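Local coordinates for malonyl CoA-acyl carrier protein transacylase (Mycobacterium tuberculosis, PDB 2QC3) that catalyses transfer of the malonyl group from malonyl-CoA to holo-acyl carrier protein in fatty acid biosynthesis, at residues L144-N156 with I163-L175. Residues are numbered along the deposited sequence; the frame is centred on the assembly and turned at random.
Sequences LSRLEQLDLVPAN and IVAAGRLTALEKL
L152 and A171 meet where two helices pack on one side of a beta hairpin, the central part of the ferredoxin-like subdomain, the smaller one of the FabD fold. The CD2 branch of L152 comes down on the methyl of A171, CD2 to CB 3.4 Å, tighter than ordinary van der Waals contact, and also touches CD2 of L172. Its CD1 branch lies beside the O atom of A171 and against CD2 of L175. L175 sends its CG anti to the backbone N (chi1 174°), which turns both methyls toward L147 of helix 140-149; there CD2 lies 4.0 Å from CD2 of L147, the two chains slanting across one another. L150 crosses L175 at about a right angle, laying CD1 against its CA and CB. Both methyls of L147 rest together on CB of A165, tying helix to sheet.

At the outer margin, the guanidinium of R146 has CD2 of L150 over one face, displaced toward its rim, while its NE gives a bond to a water that in turn donates to K174 O, bridging the helices.

The hairpin is pinned by V153 N to A166 O, 2.8 Å and nearly straight at 176°, with the more bent return bond from A166 N to V153 O. P154 makes an inverse gamma turn, and two residues, A155 and N156, then sit opposite V164 alone, a classic bulge, with N156 N bonding V164 O (3.3 Å) on a lone pair and V164 N returning to N156 O. N156 and V164 lie side by side, CB to CB 3.3 Å, and ND2 of N156 bonds A155 O from above its carbonyl plane.

A155 and N156 approach H195 and S92, the probable catalytic pair. Apolar packing thus fixes the helices on the hairpin, while backbone bonds and the bulge shape the part of strand 153-159 beside the probable active site.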
loop_
_atom_site.group_PDB
_atom_site.type_symbol
_atom_site.label_atom_id
_atom_site.label_comp_id
_atom_site.label_asym_id
_atom_site.label_seq_id
_atom_site.Cartn_x
_atom_site.Cartn_y
_atom_site.Cartn_z
ATOM N N LEU A 144 -17.850 6.429 13.185
ATOM C CA LEU A 144 -16.601 6.806 13.833
ATOM C C LEU A 144 -16.777 6.854 15.343
ATOM O O LEU A 144 -15.984 6.275 16.078
ATOM C CB LEU A 144 -16.094 8.141 13.282
ATOM C CG LEU A 144 -15.554 7.986 11.851
ATOM C CD1 LEU A 144 -15.140 9.319 11.271
ATOM C CD2 LEU A 144 -14.368 7.036 11.872
ATOM N N SER A 145 -17.834 7.518 15.794
ATOM C CA SER A 145 -18.144 7.613 17.216
ATOM C C SER A 145 -18.249 6.221 17.835
ATOM O O SER A 145 -17.719 5.967 18.916
ATOM C CB SER A 145 -19.466 8.354 17.406
ATOM O OG SER A 145 -19.945 8.215 18.728
ATOM N N ARG A 146 -18.934 5.316 17.148
ATOM C CA ARG A 146 -19.073 3.970 17.668
ATOM C C ARG A 146 -17.704 3.309 17.796
ATOM O O ARG A 146 -17.446 2.610 18.769
ATOM C CB ARG A 146 -19.981 3.128 16.766
ATOM C CG ARG A 146 -20.222 1.710 17.291
ATOM C CD ARG A 146 -20.760 1.738 18.721
ATOM N NE ARG A 146 -20.969 0.402 19.273
ATOM C CZ ARG A 146 -21.269 0.158 20.547
ATOM N NH1 ARG A 146 -21.394 1.162 21.408
ATOM N NH2 ARG A 146 -21.458 -1.088 20.960
ATOM N N LEU A 147 -16.824 3.537 16.823
ATOM C CA LEU A 147 -15.493 2.942 16.882
ATOM C C LEU A 147 -14.742 3.367 18.147
ATOM O O LEU A 147 -14.148 2.533 18.827
ATOM C CB LEU A 147 -14.660 3.311 15.643
ATOM C CG LEU A 147 -15.146 2.911 14.241
ATOM C CD1 LEU A 147 -13.982 3.061 13.247
ATOM C CD2 LEU A 147 -15.646 1.474 14.232
ATOM N N GLU A 148 -14.763 4.656 18.462
ATOM C CA GLU A 148 -14.070 5.134 19.658
ATOM C C GLU A 148 -14.683 4.521 20.907
ATOM O O GLU A 148 -13.970 4.182 21.843
ATOM C CB GLU A 148 -14.133 6.662 19.752
ATOM C CG GLU A 148 -13.530 7.261 21.004
ATOM C CD GLU A 148 -14.567 7.964 21.854
ATOM O OE1 GLU A 148 -15.443 7.279 22.426
ATOM O OE2 GLU A 148 -14.512 9.210 21.944
ATOM N N GLN A 149 -16.003 4.383 20.910
ATOM C CA GLN A 149 -16.716 3.796 22.044
ATOM C C GLN A 149 -16.216 2.383 22.330
ATOM O O GLN A 149 -16.201 1.949 23.477
ATOM C CB GLN A 149 -18.221 3.716 21.760
ATOM C CG GLN A 149 -18.951 5.046 21.587
ATOM C CD GLN A 149 -20.392 4.844 21.123
ATOM O OE1 GLN A 149 -21.158 4.111 21.749
ATOM N NE2 GLN A 149 -20.762 5.490 20.020
ATOM N N LEU A 150 -15.813 1.673 21.278
ATOM C CA LEU A 150 -15.343 0.297 21.398
ATOM C C LEU A 150 -13.822 0.147 21.423
ATOM O O LEU A 150 -13.303 -0.968 21.342
ATOM C CB LEU A 150 -15.910 -0.531 20.245
ATOM C CG LEU A 150 -17.441 -0.532 20.152
ATOM C CD1 LEU A 150 -17.909 -1.177 18.843
ATOM C CD2 LEU A 150 -18.010 -1.269 21.368
ATOM N N ASP A 151 -13.111 1.263 21.533
ATOM C CA ASP A 151 -11.649 1.234 21.552
ATOM C C ASP A 151 -11.070 0.735 20.237
ATOM O O ASP A 151 -9.996 0.129 20.203
ATOM C CB ASP A 151 -11.127 0.361 22.700
ATOM C CG ASP A 151 -11.418 0.960 24.059
ATOM O OD1 ASP A 151 -11.432 2.206 24.173
ATOM O OD2 ASP A 151 -11.617 0.188 25.017
ATOM N N LEU A 152 -11.794 0.986 19.154
ATOM C CA LEU A 152 -11.341 0.593 17.833
ATOM C C LEU A 152 -10.773 1.822 17.134
ATOM O O LEU A 152 -11.241 2.941 17.343
ATOM C CB LEU A 152 -12.499 0.029 17.014
ATOM C CG LEU A 152 -13.080 -1.290 17.528
ATOM C CD1 LEU A 152 -14.369 -1.609 16.776
ATOM C CD2 LEU A 152 -12.051 -2.403 17.362
ATOM N N VAL A 153 -9.770 1.604 16.298
ATOM C CA VAL A 153 -9.143 2.686 15.563
ATOM C C VAL A 153 -9.564 2.699 14.092
ATOM O O VAL A 153 -9.724 1.640 13.477
ATOM C CB VAL A 153 -7.593 2.547 15.599
ATOM C CG1 VAL A 153 -6.950 3.618 14.745
ATOM C CG2 VAL A 153 -7.090 2.646 17.035
ATOM N N PRO A 154 -9.816 3.896 13.532
ATOM C CA PRO A 154 -10.187 3.930 12.116
ATOM C C PRO A 154 -8.820 3.887 11.421
ATOM O O PRO A 154 -8.299 4.914 10.972
ATOM C CB PRO A 154 -10.898 5.276 11.967
ATOM C CG PRO A 154 -10.275 6.118 13.031
ATOM C CD PRO A 154 -10.156 5.167 14.195
ATOM N N ALA A 155 -8.240 2.690 11.378
ATOM C CA ALA A 155 -6.917 2.478 10.798
ATOM C C ALA A 155 -6.824 2.866 9.329
ATOM O O ALA A 155 -5.742 3.137 8.825
ATOM C CB ALA A 155 -6.476 1.016 11.008
ATOM N N ASN A 156 -7.964 2.883 8.647
ATOM C CA ASN A 156 -8.016 3.291 7.247
ATOM C C ASN A 156 -9.183 4.262 7.087
ATOM O O ASN A 156 -10.281 4.005 7.595
ATOM C CB ASN A 156 -8.304 2.117 6.303
ATOM C CG ASN A 156 -7.072 1.322 5.898
ATOM O OD1 ASN A 156 -7.097 0.652 4.862
ATOM N ND2 ASN A 156 -6.015 1.359 6.704
ATOM N N ILE A 163 -14.402 3.021 5.488
ATOM C CA ILE A 163 -13.440 2.998 6.582
ATOM C C ILE A 163 -13.079 1.562 6.946
ATOM O O ILE A 163 -13.805 0.619 6.620
ATOM C CB ILE A 163 -14.018 3.681 7.852
ATOM C CG1 ILE A 163 -14.320 5.154 7.574
ATOM C CG2 ILE A 163 -13.034 3.578 9.012
ATOM C CD1 ILE A 163 -15.521 5.373 6.687
ATOM N N VAL A 164 -11.934 1.404 7.595
ATOM C CA VAL A 164 -11.509 0.102 8.062
ATOM C C VAL A 164 -11.224 0.292 9.548
ATOM O O VAL A 164 -10.405 1.129 9.936
ATOM C CB VAL A 164 -10.237 -0.407 7.352
ATOM C CG1 VAL A 164 -9.799 -1.725 7.989
ATOM C CG2 VAL A 164 -10.503 -0.614 5.853
ATOM N N ALA A 165 -11.938 -0.459 10.380
ATOM C CA ALA A 165 -11.751 -0.380 11.815
ATOM C C ALA A 165 -10.728 -1.432 12.208
ATOM O O ALA A 165 -10.640 -2.486 11.578
ATOM C CB ALA A 165 -13.070 -0.631 12.529
ATOM N N ALA A 166 -9.952 -1.147 13.246
ATOM C CA ALA A 166 -8.948 -2.096 13.708
ATOM C C ALA A 166 -8.762 -2.021 15.213
ATOM O O ALA A 166 -8.885 -0.959 15.820
ATOM C CB ALA A 166 -7.623 -1.848 12.997
ATOM N N GLY A 167 -8.486 -3.174 15.807
ATOM C CA GLY A 167 -8.280 -3.262 17.240
ATOM C C GLY A 167 -8.346 -4.719 17.649
ATOM O O GLY A 167 -8.146 -5.606 16.814
ATOM N N ARG A 168 -8.630 -4.971 18.924
ATOM C CA ARG A 168 -8.733 -6.340 19.424
ATOM C C ARG A 168 -9.930 -7.003 18.763
ATOM O O ARG A 168 -10.955 -6.363 18.554
ATOM C CB ARG A 168 -8.901 -6.345 20.949
ATOM C CG ARG A 168 -7.680 -5.804 21.712
ATOM C CD ARG A 168 -7.933 -5.736 23.217
ATOM N NE ARG A 168 -6.899 -4.977 23.916
ATOM C CZ ARG A 168 -5.707 -5.462 24.228
ATOM N NH1 ARG A 168 -5.411 -6.710 23.903
ATOM N NH2 ARG A 168 -4.815 -4.705 24.856
ATOM N N LEU A 169 -9.781 -8.280 18.426
ATOM C CA LEU A 169 -10.840 -9.046 17.782
ATOM C C LEU A 169 -12.081 -8.919 18.633
ATOM O O LEU A 169 -13.210 -8.850 18.138
ATOM C CB LEU A 169 -10.423 -10.520 17.672
ATOM C CG LEU A 169 -9.283 -10.769 16.683
ATOM C CD1 LEU A 169 -8.727 -12.177 16.841
ATOM C CD2 LEU A 169 -9.809 -10.540 15.270
ATOM N N THR A 170 -11.841 -8.877 19.937
ATOM C CA THR A 170 -12.896 -8.740 20.908
ATOM C C THR A 170 -13.763 -7.510 20.628
ATOM O O THR A 170 -14.997 -7.578 20.664
ATOM C CB THR A 170 -12.286 -8.695 22.331
ATOM O OG1 THR A 170 -12.098 -10.036 22.801
ATOM C CG2 THR A 170 -13.175 -7.985 23.281
ATOM N N ALA A 171 -13.121 -6.388 20.338
ATOM C CA ALA A 171 -13.863 -5.168 20.058
ATOM C C ALA A 171 -14.464 -5.234 18.651
ATOM O O ALA A 171 -15.546 -4.724 18.407
ATOM C CB ALA A 171 -12.945 -3.959 20.198
ATOM N N LEU A 172 -13.762 -5.873 17.724
ATOM C CA LEU A 172 -14.269 -5.990 16.358
ATOM C C LEU A 172 -15.542 -6.826 16.324
ATOM O O LEU A 172 -16.424 -6.595 15.496
ATOM C CB LEU A 172 -13.209 -6.607 15.445
ATOM C CG LEU A 172 -12.029 -5.669 15.188
ATOM C CD1 LEU A 172 -10.863 -6.438 14.591
ATOM C CD2 LEU A 172 -12.490 -4.547 14.252
ATOM N N GLU A 173 -15.633 -7.795 17.230
ATOM C CA GLU A 173 -16.804 -8.657 17.313
ATOM C C GLU A 173 -18.007 -7.893 17.848
ATOM O O GLU A 173 -19.129 -8.064 17.369
ATOM C CB GLU A 173 -16.517 -9.859 18.215
ATOM C CG GLU A 173 -15.553 -10.850 17.610
ATOM C CD GLU A 173 -15.312 -12.051 18.503
ATOM O OE1 GLU A 173 -16.288 -12.762 18.837
ATOM O OE2 GLU A 173 -14.146 -12.288 18.869
ATOM N N LYS A 174 -17.783 -7.058 18.853
ATOM C CA LYS A 174 -18.888 -6.286 19.395
ATOM C C LYS A 174 -19.381 -5.312 18.320
ATOM O O LYS A 174 -20.546 -4.928 18.318
ATOM C CB LYS A 174 -18.455 -5.517 20.646
ATOM C CG LYS A 174 -18.073 -6.395 21.831
ATOM C CD LYS A 174 -17.709 -5.546 23.043
ATOM C CE LYS A 174 -17.641 -6.392 24.303
ATOM N NZ LYS A 174 -17.408 -5.543 25.501
ATOM N N LEU A 175 -18.491 -4.928 17.406
ATOM C CA LEU A 175 -18.844 -4.006 16.324
ATOM C C LEU A 175 -19.781 -4.701 15.347
ATOM O O LEU A 175 -20.818 -4.154 14.966
ATOM C CB LEU A 175 -17.592 -3.531 15.571
ATOM C CG LEU A 175 -17.839 -2.677 14.312
ATOM C CD1 LEU A 175 -18.557 -1.378 14.687
ATOM C CD2 LEU A 175 -16.521 -2.365 13.627
HETATM O O HOH W 1 -21.523 -2.229 18.218
HETATM O O HOH W 2 -9.199 -2.620 20.395
#